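PDB 4FF5: glycosyl hydrolase 25 from Streptococcus pneumoniae, which probably hydrolyses glycosidic bonds of peptidoglycan and acts as a virulence factor in host-cell invasion. Local coordinates for residues S72-H83 with L111-A122. Numbering follows the deposited sequence.
Sequences SQNISGAIVRVH and LQKRNVPVAVYA
Neighbouring parallel strands of the TIM-type barrel of family 25, 77-83 and 118-122, pair here, with the helix-to-strand turns that precede them packed together at one end. Five backbone hydrogen bonds join the two segments, from A78 N to P117 O at the strand entrance (3.1 Å) through to V82 N to Y121 O (3.0 Å). Beyond R81 the register slips by one residue, a beta bulge that brings H83 beside A122. A78, V80, V118 and V120 line the helix-facing side, where A78 CB meets L111 CD2 at 3.6 Å and V80 CG2 meets V118 CG1 at 3.7 Å. On the other side, Y121 CG lies between its backbone N and carbonyl carbon (chi1 81°), and one face of the ring meets R81. R81 CB sits 3.8 Å from the centroid of the Y121 ring, in a CH-pi contact over its face, while the guanidinium runs on to a salt bridge with D101. At the turns, V116 CG2 presses tightly on S72 CB (3.5 Å), and the R114 chain passes S72 on its way to D69. A Schellman motif at N115 ends helix 104-112. Apolar contacts thus dominate where A78 and V80 meet L111 and V118, whereas aliphatic arginine carbons pack on the tyrosine and leave the charge to D101.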
ATOM      1  N   SER A  72      -0.889 -14.636  -8.798  1.00 28.00           N
ATOM      2  CA  SER A  72      -0.843 -15.036  -7.377  1.00 29.74           C
ATOM      3  C   SER A  72       0.295 -15.998  -7.021  1.00 31.09           C
ATOM      4  O   SER A  72       0.785 -16.003  -5.873  1.00 30.69           O
ATOM      5  CB  SER A  72      -2.185 -15.640  -6.936  1.00 30.35           C
ATOM      6  OG  SER A  72      -2.403 -16.890  -7.566  1.00 30.85           O
ATOM      7  N   GLN A  73       0.712 -16.806  -7.996  1.00 32.00           N
ATOM      8  CA  GLN A  73       1.834 -17.726  -7.780  1.00 33.31           C
ATOM      9  C   GLN A  73       3.202 -17.064  -8.052  1.00 32.78           C
ATOM     10  O   GLN A  73       4.245 -17.652  -7.728  1.00 33.06           O
ATOM     11  CB  GLN A  73       1.667 -19.048  -8.555  1.00 36.21           C
ATOM     12  CG  GLN A  73       0.374 -19.827  -8.300  1.00 37.09           C
ATOM     13  CD  GLN A  73       0.032 -20.026  -6.821  1.00 38.18           C
ATOM     14  OE1 GLN A  73       0.805 -20.601  -6.053  1.00 38.70           O
ATOM     15  NE2 GLN A  73      -1.156 -19.565  -6.426  1.00 39.34           N
ATOM     16  N   ASN A  74       3.179 -15.838  -8.591  1.00 30.51           N
ATOM     17  CA  ASN A  74       4.391 -15.043  -8.863  1.00 29.59           C
ATOM     18  C   ASN A  74       4.626 -13.889  -7.856  1.00 26.75           C
ATOM     19  O   ASN A  74       5.563 -13.097  -8.010  1.00 25.84           O
ATOM     20  CB  ASN A  74       4.371 -14.506 -10.309  1.00 30.36           C
ATOM     21  CG  ASN A  74       4.571 -15.601 -11.357  1.00 33.42           C
ATOM     22  OD1 ASN A  74       5.429 -16.455 -11.210  1.00 35.10           O
ATOM     23  ND2 ASN A  74       3.788 -15.556 -12.435  1.00 33.95           N
ATOM     24  N   ILE A  75       3.779 -13.798  -6.829  1.00 24.62           N
ATOM     25  CA  ILE A  75       3.932 -12.770  -5.789  1.00 23.17           C
ATOM     26  C   ILE A  75       3.819 -13.338  -4.371  1.00 22.64           C
ATOM     27  O   ILE A  75       3.271 -14.427  -4.170  1.00 22.72           O
ATOM     28  CB  ILE A  75       2.923 -11.605  -5.994  1.00 22.93           C
ATOM     29  CG1 ILE A  75       1.467 -12.083  -5.799  1.00 23.14           C
ATOM     30  CG2 ILE A  75       3.121 -10.976  -7.371  1.00 21.88           C
ATOM     31  CD1 ILE A  75       0.423 -10.978  -5.798  1.00 23.30           C
ATOM     32  N   SER A  76       4.322 -12.592  -3.390  1.00 20.96           N
ATOM     33  CA  SER A  76       4.207 -12.989  -1.998  1.00 21.11           C
ATOM     34  C   SER A  76       3.071 -12.273  -1.277  1.00 20.74           C
ATOM     35  O   SER A  76       2.508 -12.796  -0.317  1.00 21.51           O
ATOM     36  CB  SER A  76       5.543 -12.781  -1.266  1.00 20.98           C
ATOM     37  OG  SER A  76       6.001 -11.446  -1.414  1.00 19.72           O
ATOM     38  N   GLY A  77       2.745 -11.070  -1.735  1.00 20.15           N
ATOM     39  CA  GLY A  77       1.688 -10.254  -1.119  1.00 18.54           C
ATOM     40  C   GLY A  77       1.295  -9.108  -2.040  1.00 17.39           C
ATOM     41  O   GLY A  77       1.965  -8.835  -3.056  1.00 16.86           O
ATOM     42  N   ALA A  78       0.196  -8.438  -1.703  1.00 16.29           N
ATOM     43  CA  ALA A  78      -0.301  -7.348  -2.545  1.00 15.25           C
ATOM     44  C   ALA A  78      -0.852  -6.231  -1.670  1.00 14.43           C
ATOM     45  O   ALA A  78      -1.406  -6.486  -0.600  1.00 15.13           O
ATOM     46  CB  ALA A  78      -1.377  -7.851  -3.489  1.00 15.47           C
ATOM     47  N   ILE A  79      -0.691  -4.994  -2.127  1.00 13.23           N
ATOM     48  CA  ILE A  79      -1.235  -3.848  -1.432  1.00 12.37           C
ATOM     49  C   ILE A  79      -2.124  -3.094  -2.411  1.00 12.14           C
ATOM     50  O   ILE A  79      -1.646  -2.577  -3.423  1.00 11.95           O
ATOM     51  CB  ILE A  79      -0.123  -2.927  -0.890  1.00 11.78           C
ATOM     52  CG1 ILE A  79       0.880  -3.724  -0.041  1.00 12.16           C
ATOM     53  CG2 ILE A  79      -0.727  -1.823  -0.043  1.00 11.65           C
ATOM     54  CD1 ILE A  79       1.929  -2.848   0.634  1.00 11.69           C
ATOM     55  N   VAL A  80      -3.409  -3.013  -2.086  1.00 12.24           N
ATOM     56  CA  VAL A  80      -4.440  -2.586  -3.065  1.00 12.46           C
ATOM     57  C   VAL A  80      -4.987  -1.182  -2.729  1.00 12.51           C
ATOM     58  O   VAL A  80      -5.318  -0.905  -1.574  1.00 13.13           O
ATOM     59  CB  VAL A  80      -5.603  -3.626  -3.107  1.00 12.56           C
ATOM     60  CG1 VAL A  80      -6.776  -3.136  -3.969  1.00 12.44           C
ATOM     61  CG2 VAL A  80      -5.099  -4.960  -3.659  1.00 12.83           C
ATOM     62  N   ARG A  81      -5.101  -0.308  -3.722  1.00 12.60           N
ATOM     63  CA  ARG A  81      -5.623   1.035  -3.479  1.00 12.94           C
ATOM     64  C   ARG A  81      -7.133   0.996  -3.305  1.00 13.02           C
ATOM     65  O   ARG A  81      -7.826   0.420  -4.138  1.00 13.18           O
ATOM     66  CB  ARG A  81      -5.309   1.978  -4.627  1.00 12.98           C
ATOM     67  CG  ARG A  81      -5.571   3.425  -4.241  1.00 13.35           C
ATOM     68  CD  ARG A  81      -5.272   4.377  -5.387  1.00 13.92           C
ATOM     69  NE  ARG A  81      -6.299   4.343  -6.437  1.00 14.80           N
ATOM     70  CZ  ARG A  81      -6.370   5.210  -7.447  1.00 15.46           C
ATOM     71  NH1 ARG A  81      -5.494   6.202  -7.532  1.00 15.67           N
ATOM     72  NH2 ARG A  81      -7.325   5.098  -8.377  1.00 15.61           N
ATOM     73  N   VAL A  82      -7.624   1.601  -2.227  1.00 13.34           N
ATOM     74  CA  VAL A  82      -9.079   1.676  -1.963  1.00 14.14           C
ATOM     75  C   VAL A  82      -9.608   3.115  -2.134  1.00 15.32           C
ATOM     76  O   VAL A  82     -10.730   3.349  -2.619  1.00 14.81           O
ATOM     77  CB  VAL A  82      -9.393   1.065  -0.569  1.00 13.96           C
ATOM     78  CG1 VAL A  82     -10.866   1.220  -0.167  1.00 14.00           C
ATOM     79  CG2 VAL A  82      -9.030  -0.415  -0.582  1.00 13.98           C
ATOM     80  N   HIS A  83      -8.786   4.094  -1.754  1.00 16.62           N
ATOM     81  CA  HIS A  83      -9.207   5.480  -1.831  1.00 18.95           C
ATOM     82  C   HIS A  83      -8.131   6.357  -2.416  1.00 19.97           C
ATOM     83  O   HIS A  83      -6.949   6.205  -2.096  1.00 18.70           O
ATOM     84  CB  HIS A  83      -9.570   5.949  -0.424  1.00 20.65           C
ATOM     85  CG  HIS A  83     -10.380   7.221  -0.378  1.00 22.82           C
ATOM     86  ND1 HIS A  83      -9.832   8.415  -0.134  1.00 23.36           N
ATOM     87  CD2 HIS A  83     -11.742   7.446  -0.556  1.00 24.52           C
ATOM     88  CE1 HIS A  83     -10.781   9.362  -0.139  1.00 24.08           C
ATOM     89  NE2 HIS A  83     -11.950   8.772  -0.407  1.00 26.47           N
ATOM     90  N   LEU A 111      -7.429 -11.991  -5.228  1.00 21.19           N
ATOM     91  CA  LEU A 111      -6.166 -12.363  -4.639  1.00 21.09           C
ATOM     92  C   LEU A 111      -6.379 -13.140  -3.353  1.00 21.56           C
ATOM     93  O   LEU A 111      -5.676 -14.136  -3.088  1.00 22.22           O
ATOM     94  CB  LEU A 111      -5.334 -11.085  -4.395  1.00 21.15           C
ATOM     95  CG  LEU A 111      -4.153 -10.672  -5.293  1.00 21.97           C
ATOM     96  CD1 LEU A 111      -3.953 -11.390  -6.626  1.00 22.16           C
ATOM     97  CD2 LEU A 111      -4.059  -9.154  -5.452  1.00 20.80           C
ATOM     98  N   GLN A 112      -7.341 -12.707  -2.545  1.00 21.91           N
ATOM     99  CA  GLN A 112      -7.615 -13.401  -1.283  1.00 23.31           C
ATOM    100  C   GLN A 112      -8.093 -14.834  -1.523  1.00 24.41           C
ATOM    101  O   GLN A 112      -7.729 -15.742  -0.778  1.00 24.65           O
ATOM    102  CB  GLN A 112      -8.635 -12.640  -0.443  1.00 22.68           C
ATOM    103  CG  GLN A 112      -8.024 -11.430   0.231  1.00 22.74           C
ATOM    104  CD  GLN A 112      -8.954 -10.747   1.195  1.00 23.00           C
ATOM    105  OE1 GLN A 112     -10.179 -10.795   1.050  1.00 24.00           O
ATOM    106  NE2 GLN A 112      -8.379 -10.099   2.189  1.00 22.58           N
ATOM    107  N   LYS A 113      -8.894 -15.026  -2.568  1.00 25.18           N
ATOM    108  CA  LYS A 113      -9.418 -16.359  -2.891  1.00 27.18           C
ATOM    109  C   LYS A 113      -8.283 -17.287  -3.307  1.00 28.03           C
ATOM    110  O   LYS A 113      -8.410 -18.499  -3.213  1.00 28.24           O
ATOM    111  CB  LYS A 113     -10.494 -16.288  -3.970  1.00 27.34           C
ATOM    112  CG  LYS A 113      -9.987 -16.037  -5.382  1.00 27.81           C
ATOM    113  N   ARG A 114      -7.155 -16.705  -3.712  1.00 28.24           N
ATOM    114  CA  ARG A 114      -5.979 -17.488  -4.103  1.00 27.81           C
ATOM    115  C   ARG A 114      -4.918 -17.495  -2.994  1.00 27.42           C
ATOM    116  O   ARG A 114      -3.743 -17.788  -3.236  1.00 27.06           O
ATOM    117  CB  ARG A 114      -5.436 -17.003  -5.451  1.00 27.95           C
ATOM    118  CG  ARG A 114      -6.415 -17.232  -6.603  1.00 29.05           C
ATOM    119  CD  ARG A 114      -6.033 -16.447  -7.848  1.00 28.05           C
ATOM    120  NE  ARG A 114      -6.867 -16.790  -9.007  1.00 29.11           N
ATOM    121  CZ  ARG A 114      -8.067 -16.272  -9.255  1.00 28.86           C
ATOM    122  NH1 ARG A 114      -8.609 -15.392  -8.422  1.00 28.71           N
ATOM    123  NH2 ARG A 114      -8.742 -16.639 -10.340  1.00 29.49           N
ATOM    124  N   ASN A 115      -5.372 -17.214  -1.768  1.00 27.21           N
ATOM    125  CA  ASN A 115      -4.562 -17.303  -0.549  1.00 27.71           C
ATOM    126  C   ASN A 115      -3.423 -16.285  -0.457  1.00 26.43           C
ATOM    127  O   ASN A 115      -2.533 -16.442   0.368  1.00 28.22           O
ATOM    128  CB  ASN A 115      -4.033 -18.733  -0.321  1.00 29.28           C
ATOM    129  CG  ASN A 115      -5.067 -19.652   0.307  1.00 31.65           C
ATOM    130  OD1 ASN A 115      -6.251 -19.331   0.357  1.00 32.74           O
ATOM    131  ND2 ASN A 115      -4.621 -20.823   0.776  1.00 33.28           N
ATOM    132  N   VAL A 116      -3.445 -15.261  -1.311  1.00 24.83           N
ATOM    133  CA  VAL A 116      -2.464 -14.163  -1.231  1.00 23.18           C
ATOM    134  C   VAL A 116      -2.903 -13.220  -0.123  1.00 22.34           C
ATOM    135  O   VAL A 116      -4.084 -12.838  -0.056  1.00 21.32           O
ATOM    136  CB  VAL A 116      -2.366 -13.345  -2.549  1.00 22.73           C
ATOM    137  CG1 VAL A 116      -1.311 -12.237  -2.444  1.00 21.88           C
ATOM    138  CG2 VAL A 116      -2.092 -14.242  -3.740  1.00 23.16           C
ATOM    139  N   PRO A 117      -1.966 -12.827   0.756  1.00 21.52           N
ATOM    140  CA  PRO A 117      -2.379 -11.837   1.731  1.00 21.18           C
ATOM    141  C   PRO A 117      -2.391 -10.435   1.100  1.00 20.12           C
ATOM    142  O   PRO A 117      -1.532 -10.102   0.271  1.00 19.73           O
ATOM    143  CB  PRO A 117      -1.335 -11.983   2.834  1.00 21.70           C
ATOM    144  CG  PRO A 117      -0.111 -12.448   2.126  1.00 21.93           C
ATOM    145  CD  PRO A 117      -0.583 -13.290   0.983  1.00 22.38           C
ATOM    146  N   VAL A 118      -3.376  -9.636   1.498  1.00 18.81           N
ATOM    147  CA  VAL A 118      -3.651  -8.375   0.843  1.00 17.28           C
ATOM    148  C   VAL A 118      -3.816  -7.304   1.908  1.00 16.49           C
ATOM    149  O   VAL A 118      -4.581  -7.472   2.866  1.00 17.19           O
ATOM    150  CB  VAL A 118      -4.961  -8.455   0.012  1.00 17.02           C
ATOM    151  CG1 VAL A 118      -5.266  -7.118  -0.658  1.00 16.24           C
ATOM    152  CG2 VAL A 118      -4.863  -9.562  -1.031  1.00 17.11           C
ATOM    153  N   ALA A 119      -3.085  -6.212   1.730  1.00 15.37           N
ATOM    154  CA  ALA A 119      -3.225  -5.024   2.544  1.00 14.88           C
ATOM    155  C   ALA A 119      -3.845  -3.957   1.657  1.00 14.33           C
ATOM    156  O   ALA A 119      -4.040  -4.186   0.460  1.00 14.24           O
ATOM    157  CB  ALA A 119      -1.850  -4.588   3.040  1.00 14.72           C
ATOM    158  N   VAL A 120      -4.143  -2.786   2.224  1.00 14.25           N
ATOM    159  CA  VAL A 120      -4.790  -1.744   1.453  1.00 13.57           C
ATOM    160  C   VAL A 120      -4.079  -0.404   1.640  1.00 13.05           C
ATOM    161  O   VAL A 120      -3.373  -0.218   2.625  1.00 13.23           O
ATOM    162  CB  VAL A 120      -6.304  -1.599   1.804  1.00 13.37           C
ATOM    163  CG1 VAL A 120      -7.110  -2.800   1.271  1.00 13.64           C
ATOM    164  CG2 VAL A 120      -6.524  -1.338   3.299  1.00 14.12           C
ATOM    165  N   TYR A 121      -4.295   0.531   0.719  1.00 12.85           N
ATOM    166  CA  TYR A 121      -3.773   1.894   0.888  1.00 12.69           C
ATOM    167  C   TYR A 121      -4.731   2.991   0.422  1.00 13.00           C
ATOM    168  O   TYR A 121      -5.616   2.753  -0.394  1.00 13.59           O
ATOM    169  CB  TYR A 121      -2.373   2.064   0.235  1.00 12.38           C
ATOM    170  CG  TYR A 121      -2.296   2.297  -1.287  1.00 12.40           C
ATOM    171  CD1 TYR A 121      -2.290   3.596  -1.812  1.00 12.48           C
ATOM    172  CD2 TYR A 121      -2.130   1.223  -2.173  1.00 12.74           C
ATOM    173  CE1 TYR A 121      -2.187   3.820  -3.178  1.00 12.91           C
ATOM    174  CE2 TYR A 121      -1.990   1.432  -3.539  1.00 12.87           C
ATOM    175  CZ  TYR A 121      -2.036   2.728  -4.030  1.00 12.71           C
ATOM    176  OH  TYR A 121      -1.892   2.925  -5.364  1.00 12.95           O
ATOM    177  N   ALA A 122      -4.519   4.192   0.933  1.00 13.28           N
ATOM    178  CA  ALA A 122      -5.275   5.375   0.517  1.00 13.55           C
ATOM    179  C   ALA A 122      -4.313   6.496   0.202  1.00 14.04           C
ATOM    180  O   ALA A 122      -3.388   6.737   0.968  1.00 12.90           O
ATOM    181  CB  ALA A 122      -6.229   5.804   1.630  1.00 13.61           C
TER